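Local coordinates for VP5 (Halorubrum pleomorphic virus 6, PDB 6QGL), which is an envelope protein of a pleomorphic archaeal virus and probably drives fusion of the viral and host membranes during entry, at residues 22-27 with 70-75; 27-32 with 63-68; 80-85 with 109-114; 276-281 with 290-295; 320-325 with 447-452. One frame throughout, in Å; residues are numbered along the deposited sequence.

Contacts 1 to 4 lie in the helical part of VP5, contact 5 in an antiparallel beta sheet. Along the chain, contact 1 encloses contact 2, and contacts 3, 4 and 5 follow in series. Contacts 1 and 2 share Arg27, and their centres are about 9 Å apart; both pack the N-terminal loop, one against the start of helix 73-92 and the other against the end of helix 43-66. Contact 3 joins helix 73-92 to helix 97-140. Contact 4 lies about 11 Å from contact 1, centre to centre, and adjoins both the N-terminal loop and the sheet of contact 5. Contacts 3 and 5 are about 33 Å apart between centres. The N-terminal loop thus ties several helices together.

Contact 1 (22-27 with 70-75); sequences VGWTLR and NILDGV
The methyl CG2 of Thr25 lies between a ring and a neighbouring methyl: it stands 3.5 Å above the plane of the Trp24 ring, over its centre, and 3.8 Å from Val75 CG2 across the contact. Thr25 CB is equally near the same valine methyl, at 3.8 Å. The other branch of the threonine is consistent with this placement. OG1 occupies the position between backbone N and carbonyl carbon (chi1 61°), from which it donates to Val22 O over 2.7 Å, almost in line with the C=O bond at a C=O...donor angle of 164°. Thr25 N reaches the same oxygen at 3.1 Å; two donors meet one carbonyl, and the methyl points to tryptophan and valine. The segment 22-27 makes a short 3-10 turn at residues 23-25, part of the long N-terminal loop that runs through the helical region of VP5. Residues 4-26 are predicted to form a transmembrane helix, yet in this structure the end of that range is a short turn whose Trp24 and Thr25 are buried against the start of helix 73-92. Farther along the contact, the rim atom CH2 of Trp24 approaches Leu72 CD2 obliquely at 4.3 Å. Val22 and Ile71 reach toward each other tip to tip, CD1 of the isoleucine meeting both valine methyls, although the modelled spacing there is doubtfully short. No hydrogen bond crosses between the segments; the join is made by apolar groups. Around it, Val75 also leans on Val242 and Phe243 of helix 229-257, while Ile71 touches Leu294 and Leu26 touches Ala296 of helix 289-296.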
# COMPACT_ATOMS: atom_id res chain seq x y z
N VAL A 22 3.61 4.86 -1.49
CA VAL A 22 3.22 5.50 -2.75
C VAL A 22 4.46 6.06 -3.47
O VAL A 22 4.35 6.60 -4.57
CB VAL A 22 2.14 6.59 -2.50
CG1 VAL A 22 1.79 7.32 -3.77
CG2 VAL A 22 0.89 6.00 -1.87
N GLY A 23 5.63 5.90 -2.86
CA GLY A 23 6.89 6.37 -3.41
C GLY A 23 7.25 5.87 -4.79
O GLY A 23 8.03 6.50 -5.50
N TRP A 24 6.66 4.72 -5.19
CA TRP A 24 6.87 4.07 -6.49
C TRP A 24 6.35 4.92 -7.65
O TRP A 24 6.78 4.72 -8.79
CB TRP A 24 6.26 2.66 -6.50
CG TRP A 24 4.77 2.62 -6.37
CD1 TRP A 24 4.05 2.57 -5.22
CD2 TRP A 24 3.82 2.57 -7.45
NE1 TRP A 24 2.70 2.54 -5.50
CE2 TRP A 24 2.53 2.50 -6.86
CE3 TRP A 24 3.93 2.55 -8.85
CZ2 TRP A 24 1.37 2.45 -7.64
CZ3 TRP A 24 2.78 2.49 -9.61
CH2 TRP A 24 1.51 2.44 -9.01
N THR A 25 5.43 5.86 -7.37
CA THR A 25 4.87 6.77 -8.38
C THR A 25 5.73 8.02 -8.53
O THR A 25 5.48 8.80 -9.44
CB THR A 25 3.42 7.14 -8.04
OG1 THR A 25 3.38 7.81 -6.78
CG2 THR A 25 2.48 5.95 -8.04
N LEU A 26 6.70 8.24 -7.62
CA LEU A 26 7.53 9.45 -7.65
C LEU A 26 9.04 9.20 -7.71
O LEU A 26 9.78 10.14 -8.02
CB LEU A 26 7.19 10.35 -6.44
CG LEU A 26 5.71 10.71 -6.25
CD1 LEU A 26 5.44 11.23 -4.87
CD2 LEU A 26 5.24 11.71 -7.30
N ARG A 27 9.50 7.98 -7.39
CA ARG A 27 10.93 7.64 -7.37
C ARG A 27 11.16 6.18 -7.71
O ARG A 27 10.22 5.40 -7.66
CB ARG A 27 11.52 7.88 -5.97
CG ARG A 27 11.41 9.30 -5.46
CD ARG A 27 11.73 9.44 -3.99
NE ARG A 27 10.76 8.77 -3.13
CZ ARG A 27 9.62 9.30 -2.69
NH1 ARG A 27 9.28 10.54 -3.04
NH2 ARG A 27 8.82 8.60 -1.91
N ASN A 70 -6.88 5.22 -6.61
CA ASN A 70 -7.40 6.59 -6.61
C ASN A 70 -6.34 7.69 -6.43
O ASN A 70 -6.70 8.86 -6.30
CB ASN A 70 -8.53 6.75 -5.60
CG ASN A 70 -9.78 5.98 -5.96
OD1 ASN A 70 -10.40 6.21 -7.01
ND2 ASN A 70 -10.18 5.06 -5.10
N ILE A 71 -5.04 7.34 -6.44
CA ILE A 71 -3.96 8.33 -6.35
C ILE A 71 -3.29 8.48 -7.72
O ILE A 71 -2.35 9.26 -7.86
CB ILE A 71 -2.93 8.07 -5.20
CG1 ILE A 71 -2.19 6.74 -5.40
CG2 ILE A 71 -3.57 8.20 -3.81
CD1 ILE A 71 -1.02 6.57 -4.71
N LEU A 72 -3.79 7.73 -8.72
CA LEU A 72 -3.25 7.74 -10.08
C LEU A 72 -3.56 9.05 -10.83
O LEU A 72 -2.82 9.40 -11.74
CB LEU A 72 -3.68 6.49 -10.87
CG LEU A 72 -3.12 5.15 -10.33
CD1 LEU A 72 -3.74 3.97 -11.03
CD2 LEU A 72 -1.60 5.07 -10.47
N ASP A 73 -4.58 9.82 -10.38
CA ASP A 73 -4.89 11.15 -10.95
C ASP A 73 -3.77 12.13 -10.56
O ASP A 73 -3.55 13.12 -11.25
CB ASP A 73 -6.26 11.67 -10.47
CG ASP A 73 -7.46 11.15 -11.24
OD1 ASP A 73 -7.27 10.49 -12.30
OD2 ASP A 73 -8.60 11.41 -10.80
N GLY A 74 -3.07 11.81 -9.47
CA GLY A 74 -1.92 12.56 -8.97
C GLY A 74 -0.69 12.32 -9.81
O GLY A 74 0.19 13.19 -9.88
N VAL A 75 -0.59 11.13 -10.45
CA VAL A 75 0.50 10.74 -11.34
C VAL A 75 0.38 11.61 -12.60
O VAL A 75 1.39 12.10 -13.11
CB VAL A 75 0.49 9.22 -11.65
CG1 VAL A 75 1.51 8.84 -12.73
CG2 VAL A 75 0.74 8.40 -10.39

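Contact 2 (27-32 with 63-68); sequences REFEVV and STMVDN
Phe29 meets Thr64 and Met65 where the N-terminal loop passes the last turn of helix 43-66, a turn widened to the pi type at residues 63-66; Asp67 is the first residue to leave helical geometry. The contact is thus loop against helix end, within the helical part of the fold. Its apolar component rests on one ring. The CG of Phe29 is placed anti to its backbone nitrogen (chi1 178°), which carries the ring toward the helix. The methyl end of Met65 comes to one side of that ring, CE lying 4.0 Å from Phe29 CD2 and 4.1 Å from Phe29 CE2. It gets there because the methionine chain folds at its second torsion (chi2 -76°), bringing the tip nearer to the loop than the bond leaving its CA would suggest. Both methionine and threonine approach the ring obliquely, neither lying squarely on a face nor meeting an edge. Met65 also packs on Trp24 of the loop and on Phe119 and Ser122 of helix 97-140. No hydrogen bond joins the two segments, and polar groups here have partners beyond them. Asn118 of helix 97-140 holds the loop by its backbone, its OD1 bonded to Phe29 N and its ND2 to Arg27 O. Thr64 directs OG1 back along its own helix to Asn60 O, while its other branch faces the phenylalanine. The axes of the Phe29 and Thr64 side chains stand at about a right angle, and the threonine methyl CG2 ends 4.1 Å from Phe29 CZ.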
# COMPACT_ATOMS: atom_id res chain seq x y z
N ARG A 27 9.50 7.98 -7.39
CA ARG A 27 10.93 7.64 -7.37
C ARG A 27 11.16 6.18 -7.71
O ARG A 27 10.22 5.40 -7.66
CB ARG A 27 11.52 7.88 -5.97
CG ARG A 27 11.41 9.30 -5.46
CD ARG A 27 11.73 9.44 -3.99
NE ARG A 27 10.76 8.77 -3.13
CZ ARG A 27 9.62 9.30 -2.69
NH1 ARG A 27 9.28 10.54 -3.04
NH2 ARG A 27 8.82 8.60 -1.91
N GLU A 28 12.43 5.80 -8.00
CA GLU A 28 12.81 4.41 -8.24
C GLU A 28 12.58 3.67 -6.93
O GLU A 28 13.10 4.08 -5.88
CB GLU A 28 14.27 4.31 -8.71
CG GLU A 28 14.72 2.87 -8.96
CD GLU A 28 16.05 2.66 -9.65
OE1 GLU A 28 16.77 3.65 -9.92
OE2 GLU A 28 16.38 1.48 -9.92
N PHE A 29 11.72 2.64 -6.97
CA PHE A 29 11.35 1.86 -5.80
C PHE A 29 12.01 0.49 -5.79
O PHE A 29 11.93 -0.25 -6.78
CB PHE A 29 9.81 1.74 -5.71
CG PHE A 29 9.29 0.92 -4.56
CD1 PHE A 29 9.17 1.47 -3.29
CD2 PHE A 29 8.88 -0.39 -4.75
CE1 PHE A 29 8.68 0.71 -2.22
CE2 PHE A 29 8.40 -1.15 -3.68
CZ PHE A 29 8.30 -0.60 -2.43
N GLU A 30 12.67 0.15 -4.68
CA GLU A 30 13.33 -1.13 -4.50
C GLU A 30 12.34 -2.17 -3.99
O GLU A 30 11.60 -1.90 -3.05
CB GLU A 30 14.55 -1.02 -3.58
CG GLU A 30 15.79 -0.52 -4.31
CD GLU A 30 17.10 -0.55 -3.53
OE1 GLU A 30 17.36 -1.56 -2.83
OE2 GLU A 30 17.87 0.43 -3.64
N VAL A 31 12.31 -3.34 -4.66
CA VAL A 31 11.40 -4.43 -4.31
C VAL A 31 11.81 -5.14 -3.02
O VAL A 31 13.00 -5.18 -2.67
CB VAL A 31 11.16 -5.44 -5.48
CG1 VAL A 31 10.65 -4.73 -6.73
CG2 VAL A 31 12.40 -6.28 -5.79
N VAL A 32 10.82 -5.70 -2.31
CA VAL A 32 11.02 -6.46 -1.08
C VAL A 32 11.35 -7.90 -1.50
O VAL A 32 10.59 -8.49 -2.27
CB VAL A 32 9.79 -6.38 -0.13
CG1 VAL A 32 10.02 -7.16 1.16
CG2 VAL A 32 9.44 -4.92 0.19
N SER A 63 -0.61 -2.51 -0.20
CA SER A 63 -0.16 -1.21 0.28
C SER A 63 0.56 -0.35 -0.76
O SER A 63 0.44 0.87 -0.69
CB SER A 63 0.69 -1.35 1.53
OG SER A 63 1.88 -2.08 1.29
N THR A 64 1.30 -0.96 -1.71
CA THR A 64 2.05 -0.16 -2.69
C THR A 64 1.35 -0.04 -4.06
O THR A 64 0.90 1.05 -4.39
CB THR A 64 3.50 -0.66 -2.84
OG1 THR A 64 3.50 -2.00 -3.31
CG2 THR A 64 4.29 -0.56 -1.53
N MET A 65 1.22 -1.14 -4.82
CA MET A 65 0.69 -1.12 -6.19
C MET A 65 -0.82 -1.33 -6.35
O MET A 65 -1.49 -0.50 -6.96
CB MET A 65 1.43 -2.15 -7.07
CG MET A 65 2.91 -2.28 -6.77
SD MET A 65 3.89 -0.91 -7.42
CE MET A 65 5.38 -1.10 -6.48
N VAL A 66 -1.33 -2.44 -5.82
CA VAL A 66 -2.69 -2.96 -5.94
C VAL A 66 -3.81 -2.04 -5.37
O VAL A 66 -4.81 -1.85 -6.07
CB VAL A 66 -2.76 -4.39 -5.32
CG1 VAL A 66 -4.17 -4.97 -5.38
CG2 VAL A 66 -1.76 -5.33 -5.99
N ASP A 67 -3.67 -1.50 -4.14
CA ASP A 67 -4.73 -0.71 -3.50
C ASP A 67 -4.59 0.82 -3.57
O ASP A 67 -5.35 1.52 -2.89
CB ASP A 67 -4.89 -1.12 -2.03
CG ASP A 67 -6.04 -2.07 -1.73
OD1 ASP A 67 -6.95 -2.18 -2.58
OD2 ASP A 67 -6.04 -2.68 -0.65
N ASN A 68 -3.67 1.36 -4.39
CA ASN A 68 -3.51 2.81 -4.49
C ASN A 68 -4.01 3.36 -5.84
O ASN A 68 -3.37 4.21 -6.45
CB ASN A 68 -2.06 3.21 -4.17
CG ASN A 68 -1.66 3.01 -2.72
OD1 ASN A 68 -0.50 2.72 -2.41
ND2 ASN A 68 -2.59 3.19 -1.79

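Contact 3 (80-85 with 109-114); sequences YTEAKI and DSYETT
Ser110 is the first residue of 109-114 to meet Glu82, its OG lying 3.9 Å from Glu82 OE2. No hydrogen bond joins them; this hydroxyl bonds instead to Ala107 O, one turn back in its own helix. Tyr111 comes next and makes the closer approach: Glu82 OE1 sits 3.4 Å from Tyr111 CB and 3.8 Å from its CG. The glutamate reaches across as an extended chain, CG roughly anti to its backbone N (chi1 -156°), and its carboxylate plane is turned 70° from the tyrosine ring. That ring leads away from the contact, and Tyr111 OH bonds to Thr25 O of the N-terminal loop. Glu112 faces another way, making salt bridges with Arg116 and with Arg247. Thr113 returns OG1 to Asp109 O over 2.7 Å, and Thr113 N reaches this oxygen from the opposite face of the carbonyl plane. Thr114 OG1 likewise donates to the carbonyl four residues back, Ser110 O, at 2.9 Å. The contact joins two successive helices, 73-92 and 97-140; Tyr80 and Ala83 rest on Ile250 of helix 229-257, and Trp483 of helix 480-496 packs against Thr81, Lys84 and Ile85.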
# COMPACT_ATOMS: atom_id res chain seq x y z
N TYR A 80 2.13 16.21 -15.73
CA TYR A 80 1.80 17.50 -16.35
C TYR A 80 2.77 18.57 -15.87
O TYR A 80 3.25 19.34 -16.69
CB TYR A 80 0.36 17.95 -16.01
CG TYR A 80 -0.71 17.63 -17.03
CD1 TYR A 80 -0.66 18.15 -18.32
CD2 TYR A 80 -1.85 16.91 -16.67
CE1 TYR A 80 -1.67 17.89 -19.25
CE2 TYR A 80 -2.87 16.66 -17.58
CZ TYR A 80 -2.77 17.15 -18.87
OH TYR A 80 -3.78 16.89 -19.76
N THR A 81 3.05 18.62 -14.54
CA THR A 81 3.97 19.59 -13.93
C THR A 81 5.33 19.51 -14.63
O THR A 81 5.79 20.50 -15.19
CB THR A 81 4.13 19.37 -12.41
OG1 THR A 81 2.86 19.29 -11.78
CG2 THR A 81 4.97 20.45 -11.73
N GLU A 82 5.91 18.30 -14.65
CA GLU A 82 7.22 18.01 -15.21
C GLU A 82 7.34 18.32 -16.70
O GLU A 82 8.32 18.94 -17.11
CB GLU A 82 7.63 16.56 -14.91
CG GLU A 82 9.14 16.34 -14.93
CD GLU A 82 9.63 14.91 -15.06
OE1 GLU A 82 8.85 13.97 -14.75
OE2 GLU A 82 10.80 14.72 -15.46
N ALA A 83 6.33 17.92 -17.50
CA ALA A 83 6.31 18.16 -18.94
C ALA A 83 6.11 19.63 -19.29
O ALA A 83 6.74 20.11 -20.24
CB ALA A 83 5.24 17.32 -19.59
N LYS A 84 5.23 20.34 -18.55
CA LYS A 84 4.96 21.76 -18.79
C LYS A 84 6.19 22.61 -18.54
O LYS A 84 6.48 23.48 -19.35
CB LYS A 84 3.79 22.27 -17.95
CG LYS A 84 2.48 22.06 -18.64
CD LYS A 84 1.34 22.36 -17.70
CE LYS A 84 0.03 21.97 -18.33
NZ LYS A 84 -1.12 22.40 -17.51
N ILE A 85 6.94 22.31 -17.46
CA ILE A 85 8.20 22.99 -17.11
C ILE A 85 9.21 22.83 -18.26
O ILE A 85 9.76 23.83 -18.72
CB ILE A 85 8.75 22.50 -15.74
CG1 ILE A 85 7.85 23.00 -14.59
CG2 ILE A 85 10.22 22.91 -15.52
CD1 ILE A 85 7.94 22.24 -13.32
N ASP A 109 8.36 10.48 -20.85
CA ASP A 109 9.03 9.20 -21.11
C ASP A 109 9.83 8.70 -19.91
O ASP A 109 9.66 7.55 -19.53
CB ASP A 109 9.93 9.27 -22.36
CG ASP A 109 9.19 9.38 -23.68
OD1 ASP A 109 7.99 9.14 -23.71
OD2 ASP A 109 9.83 9.69 -24.69
N SER A 110 10.66 9.57 -19.31
CA SER A 110 11.46 9.22 -18.13
C SER A 110 10.58 8.96 -16.92
O SER A 110 10.87 8.04 -16.15
CB SER A 110 12.47 10.32 -17.82
OG SER A 110 11.80 11.52 -17.48
N TYR A 111 9.49 9.73 -16.75
CA TYR A 111 8.57 9.58 -15.62
C TYR A 111 7.76 8.29 -15.73
O TYR A 111 7.70 7.54 -14.75
CB TYR A 111 7.69 10.83 -15.43
CG TYR A 111 6.74 10.81 -14.25
CD1 TYR A 111 7.15 10.32 -13.00
CD2 TYR A 111 5.39 11.09 -14.41
CE1 TYR A 111 6.26 10.24 -11.93
CE2 TYR A 111 4.49 11.00 -13.35
CZ TYR A 111 4.94 10.59 -12.10
OH TYR A 111 4.06 10.48 -11.05
N GLU A 112 7.20 8.00 -16.92
CA GLU A 112 6.42 6.79 -17.19
C GLU A 112 7.27 5.54 -17.03
O GLU A 112 6.79 4.57 -16.45
CB GLU A 112 5.78 6.85 -18.59
CG GLU A 112 4.82 5.70 -18.87
CD GLU A 112 4.02 5.76 -20.16
OE1 GLU A 112 3.96 6.85 -20.77
OE2 GLU A 112 3.45 4.72 -20.56
N THR A 113 8.53 5.57 -17.53
CA THR A 113 9.47 4.46 -17.43
C THR A 113 9.69 4.09 -15.96
O THR A 113 9.60 2.93 -15.62
CB THR A 113 10.78 4.75 -18.20
OG1 THR A 113 10.45 5.01 -19.56
CG2 THR A 113 11.77 3.59 -18.14
N THR A 114 9.91 5.10 -15.10
CA THR A 114 10.12 4.91 -13.66
C THR A 114 8.90 4.24 -13.01
O THR A 114 9.07 3.21 -12.35
CB THR A 114 10.52 6.24 -13.01
OG1 THR A 114 11.68 6.73 -13.68
CG2 THR A 114 10.80 6.12 -11.52

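Contact 4 (276-281 with 290-295); sequences ERATMM and AIADLI
A helical hairpin brings Ala278 of helix 274-283 against Ala292 of helix 289-296. The two segments run antiparallel, with an angle of 171° between their directions, and their axes approach to 8.9 Å. At the centre the helices are faced by the smallest side chains: Ala278 CA and Ala292 CA are 5.5 Å apart. Between Ala278 CB and Ala292 CB the distance is 4.5 Å. The methyl of Ala278 looks partly onto backbone, its CB standing 3.7 Å from Ala292 O. It also meets the next residue, lying 3.8 Å from OD1 of Asp293, whose carboxylate bends nearer to the partner helix. Met281 adds an apolar contact one turn on, where its CG approaches Ala292 CB at 4.2 Å; beyond CG the chain bends at both following torsions, and the side chain touches Met287 in the link between the helices. Thr279 points away from 290-295 and touches Arg27 of the N-terminal loop. No hydrogen bond passes directly between the two segments. Gln289 bridges them from just outside, NE2 bonding to both Ala278 O and Asp293 OD1, while Asp293 OD2 forms a salt bridge with the same Arg27. The buried carboxylate is thereby held at both oxygens, by an amide and by a guanidinium group, and the positive charge of Arg27 would be expected to stabilise the ionised form of Asp293 beside the apolar alanine pair.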
# COMPACT_ATOMS: atom_id res chain seq x y z
N GLU A 276 10.05 16.83 -6.43
CA GLU A 276 11.43 17.12 -5.98
C GLU A 276 11.49 17.35 -4.47
O GLU A 276 12.42 16.87 -3.82
CB GLU A 276 12.00 18.34 -6.72
CG GLU A 276 12.50 18.05 -8.12
CD GLU A 276 12.79 19.26 -8.99
OE1 GLU A 276 12.18 20.34 -8.75
OE2 GLU A 276 13.62 19.14 -9.92
N ARG A 277 10.49 18.07 -3.92
CA ARG A 277 10.34 18.38 -2.49
C ARG A 277 10.28 17.09 -1.66
O ARG A 277 11.03 16.96 -0.69
CB ARG A 277 9.09 19.24 -2.26
CG ARG A 277 8.95 19.81 -0.85
CD ARG A 277 9.27 21.29 -0.78
NE ARG A 277 8.41 22.08 -1.67
CZ ARG A 277 8.76 23.23 -2.23
NH1 ARG A 277 7.92 23.86 -3.03
NH2 ARG A 277 9.96 23.75 -1.99
N ALA A 278 9.40 16.13 -2.06
CA ALA A 278 9.20 14.84 -1.39
C ALA A 278 10.43 13.92 -1.47
O ALA A 278 10.71 13.22 -0.49
CB ALA A 278 7.98 14.14 -1.96
N THR A 279 11.16 13.92 -2.60
CA THR A 279 12.36 13.09 -2.80
C THR A 279 13.50 13.55 -1.88
O THR A 279 14.31 12.73 -1.45
CB THR A 279 12.81 13.09 -4.27
OG1 THR A 279 13.22 14.41 -4.64
CG2 THR A 279 11.74 12.61 -5.23
N MET A 280 13.57 14.87 -1.58
CA MET A 280 14.57 15.46 -0.69
C MET A 280 14.26 15.08 0.76
O MET A 280 15.16 15.05 1.60
CB MET A 280 14.67 16.99 -0.85
CG MET A 280 15.09 17.45 -2.25
SD MET A 280 16.77 17.01 -2.77
CE MET A 280 16.41 15.79 -4.03
N MET A 281 12.97 14.77 1.05
CA MET A 281 12.51 14.32 2.36
C MET A 281 13.13 12.96 2.67
O MET A 281 13.32 12.64 3.84
CB MET A 281 10.98 14.20 2.43
CG MET A 281 10.22 15.48 2.11
SD MET A 281 10.56 16.89 3.21
CE MET A 281 9.95 16.26 4.74
N ALA A 290 5.20 8.68 3.24
CA ALA A 290 3.91 8.50 2.58
C ALA A 290 3.03 9.76 2.54
O ALA A 290 2.44 10.03 1.49
CB ALA A 290 3.16 7.34 3.18
N ILE A 291 2.94 10.52 3.65
CA ILE A 291 2.13 11.75 3.67
C ILE A 291 2.81 12.83 2.79
O ILE A 291 2.11 13.57 2.10
CB ILE A 291 1.73 12.23 5.10
CG1 ILE A 291 0.75 13.42 5.07
CG2 ILE A 291 2.93 12.52 5.99
CD1 ILE A 291 -0.45 13.28 5.99
N ALA A 292 4.17 12.84 2.74
CA ALA A 292 4.95 13.75 1.89
C ALA A 292 4.72 13.40 0.41
O ALA A 292 4.67 14.30 -0.43
CB ALA A 292 6.44 13.66 2.22
N ASP A 293 4.54 12.10 0.11
CA ASP A 293 4.26 11.60 -1.23
C ASP A 293 2.83 11.91 -1.64
O ASP A 293 2.61 12.34 -2.78
CB ASP A 293 4.54 10.09 -1.31
CG ASP A 293 6.00 9.73 -1.17
OD1 ASP A 293 6.86 10.60 -1.42
OD2 ASP A 293 6.29 8.56 -0.83
N LEU A 294 1.86 11.71 -0.72
CA LEU A 294 0.44 12.01 -0.96
C LEU A 294 0.25 13.50 -1.23
O LEU A 294 -0.57 13.85 -2.08
CB LEU A 294 -0.44 11.53 0.20
CG LEU A 294 -0.66 10.02 0.32
CD1 LEU A 294 -1.00 9.63 1.74
CD2 LEU A 294 -1.73 9.52 -0.66
N ILE A 295 1.03 14.38 -0.56
CA ILE A 295 1.02 15.83 -0.77
C ILE A 295 1.57 16.13 -2.18
O ILE A 295 0.94 16.88 -2.92
CB ILE A 295 1.77 16.59 0.38
CG1 ILE A 295 0.93 16.61 1.68
CG2 ILE A 295 2.15 18.02 -0.03
CD1 ILE A 295 1.72 16.88 2.98

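Contact 5 (320-325 with 447-452); sequences GTFALT and FTVDKL
The rings of Phe322 and Phe447 meet obliquely, as neither a stack nor an edge-to-face pair: their planes are inclined at 40° and their centroids lie 5.7 Å apart. The nearest atoms are Phe447 CE1 and Phe322 CZ, 3.9 Å apart, and CE1 of Phe322 lies 4.2 Å from the same Phe447 CE1. A second group comes to the same end of the Phe322 ring, the methyl CG2 of Val449, 4.2 Å from CZ and again oblique to the plane. Phe322 has an additional aromatic partner, Phe349 of strand 347-352, with which it makes an edge-to-face pair. The two phenylalanine side chains come from opposite directions. In Phe447, CG lies between the backbone nitrogen and the carbonyl carbon (chi1 62°), a setting that points the ring toward the other strand. Both segments belong to a six-stranded antiparallel sheet, but they are not neighbours in it: strand 305-311 runs between strand 317-324 and strand 447-454. Their meeting is therefore made by side chains reaching past the intervening strand, from which Ile309 also packs against Phe322, and no hydrogen bond links the segments directly. Phe447 and Val449, two residues apart on one strand, both direct their side chains toward Phe322. On its other flank, the strand carrying Phe322 is bonded through its backbone to strand 347-352, where Thr321 pairs with Thr350 and Ala323 with Tyr348, and Val347 of that strand touches the Phe322 side chain as well.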
# COMPACT_ATOMS: atom_id res chain seq x y z
N GLY A 320 -4.29 11.25 14.92
CA GLY A 320 -3.61 11.42 13.64
C GLY A 320 -4.27 12.36 12.65
O GLY A 320 -5.35 12.89 12.91
N THR A 321 -3.60 12.55 11.50
CA THR A 321 -4.05 13.44 10.42
C THR A 321 -4.67 12.67 9.25
O THR A 321 -4.17 11.60 8.87
CB THR A 321 -2.92 14.38 9.98
OG1 THR A 321 -1.80 13.62 9.54
CG2 THR A 321 -2.47 15.32 11.08
N PHE A 322 -5.76 13.21 8.69
CA PHE A 322 -6.51 12.62 7.57
C PHE A 322 -5.99 13.05 6.19
O PHE A 322 -5.21 14.01 6.07
CB PHE A 322 -8.00 13.00 7.66
CG PHE A 322 -8.87 12.17 8.56
CD1 PHE A 322 -9.07 10.81 8.31
CD2 PHE A 322 -9.58 12.75 9.61
CE1 PHE A 322 -9.90 10.05 9.12
CE2 PHE A 322 -10.42 11.99 10.41
CZ PHE A 322 -10.58 10.64 10.16
N ALA A 323 -6.47 12.34 5.14
CA ALA A 323 -6.20 12.58 3.72
C ALA A 323 -7.30 11.89 2.91
O ALA A 323 -7.55 10.70 3.11
CB ALA A 323 -4.83 12.04 3.33
N LEU A 324 -7.98 12.64 2.03
CA LEU A 324 -9.05 12.10 1.17
C LEU A 324 -8.63 12.25 -0.29
O LEU A 324 -8.16 13.32 -0.65
CB LEU A 324 -10.38 12.85 1.40
CG LEU A 324 -11.12 12.65 2.73
CD1 LEU A 324 -12.32 13.56 2.81
CD2 LEU A 324 -11.60 11.23 2.88
N THR A 325 -8.81 11.20 -1.12
CA THR A 325 -8.48 11.28 -2.55
C THR A 325 -9.53 12.12 -3.28
O THR A 325 -9.22 12.77 -4.28
CB THR A 325 -8.31 9.89 -3.20
OG1 THR A 325 -9.49 9.12 -3.01
CG2 THR A 325 -7.10 9.15 -2.69
N PHE A 447 -15.23 3.75 11.32
CA PHE A 447 -14.53 4.52 12.34
C PHE A 447 -15.40 5.66 12.85
O PHE A 447 -16.28 6.14 12.13
CB PHE A 447 -13.20 5.08 11.78
CG PHE A 447 -13.30 6.04 10.62
CD1 PHE A 447 -13.53 7.40 10.83
CD2 PHE A 447 -13.10 5.61 9.31
CE1 PHE A 447 -13.61 8.29 9.76
CE2 PHE A 447 -13.17 6.50 8.24
CZ PHE A 447 -13.42 7.84 8.47
N THR A 448 -15.14 6.12 14.08
CA THR A 448 -15.85 7.25 14.67
C THR A 448 -14.83 8.32 15.06
O THR A 448 -13.81 8.00 15.68
CB THR A 448 -16.78 6.84 15.84
OG1 THR A 448 -16.00 6.41 16.94
CG2 THR A 448 -17.71 5.72 15.48
N VAL A 449 -15.08 9.57 14.65
CA VAL A 449 -14.20 10.71 14.94
C VAL A 449 -14.57 11.21 16.34
O VAL A 449 -15.64 11.79 16.52
CB VAL A 449 -14.29 11.83 13.86
CG1 VAL A 449 -13.31 12.96 14.15
CG2 VAL A 449 -14.08 11.27 12.46
N ASP A 450 -13.71 10.94 17.34
CA ASP A 450 -13.95 11.34 18.73
C ASP A 450 -13.83 12.85 18.92
O ASP A 450 -14.81 13.50 19.30
CB ASP A 450 -13.02 10.59 19.71
CG ASP A 450 -13.16 9.09 19.68
OD1 ASP A 450 -14.31 8.60 19.72
OD2 ASP A 450 -12.12 8.39 19.65
N LYS A 451 -12.64 13.40 18.63
CA LYS A 451 -12.36 14.83 18.76
C LYS A 451 -11.42 15.33 17.65
O LYS A 451 -10.62 14.55 17.12
CB LYS A 451 -11.80 15.17 20.16
CG LYS A 451 -10.46 14.53 20.51
CD LYS A 451 -9.96 14.93 21.89
CE LYS A 451 -8.62 14.31 22.20
NZ LYS A 451 -8.13 14.70 23.55
N LEU A 452 -11.53 16.63 17.32
CA LEU A 452 -10.69 17.30 16.33
C LEU A 452 -9.96 18.45 17.02
O LEU A 452 -10.58 19.44 17.42
CB LEU A 452 -11.53 17.80 15.14
CG LEU A 452 -12.01 16.72 14.16
CD1 LEU A 452 -13.20 17.21 13.36
CD2 LEU A 452 -10.89 16.29 13.22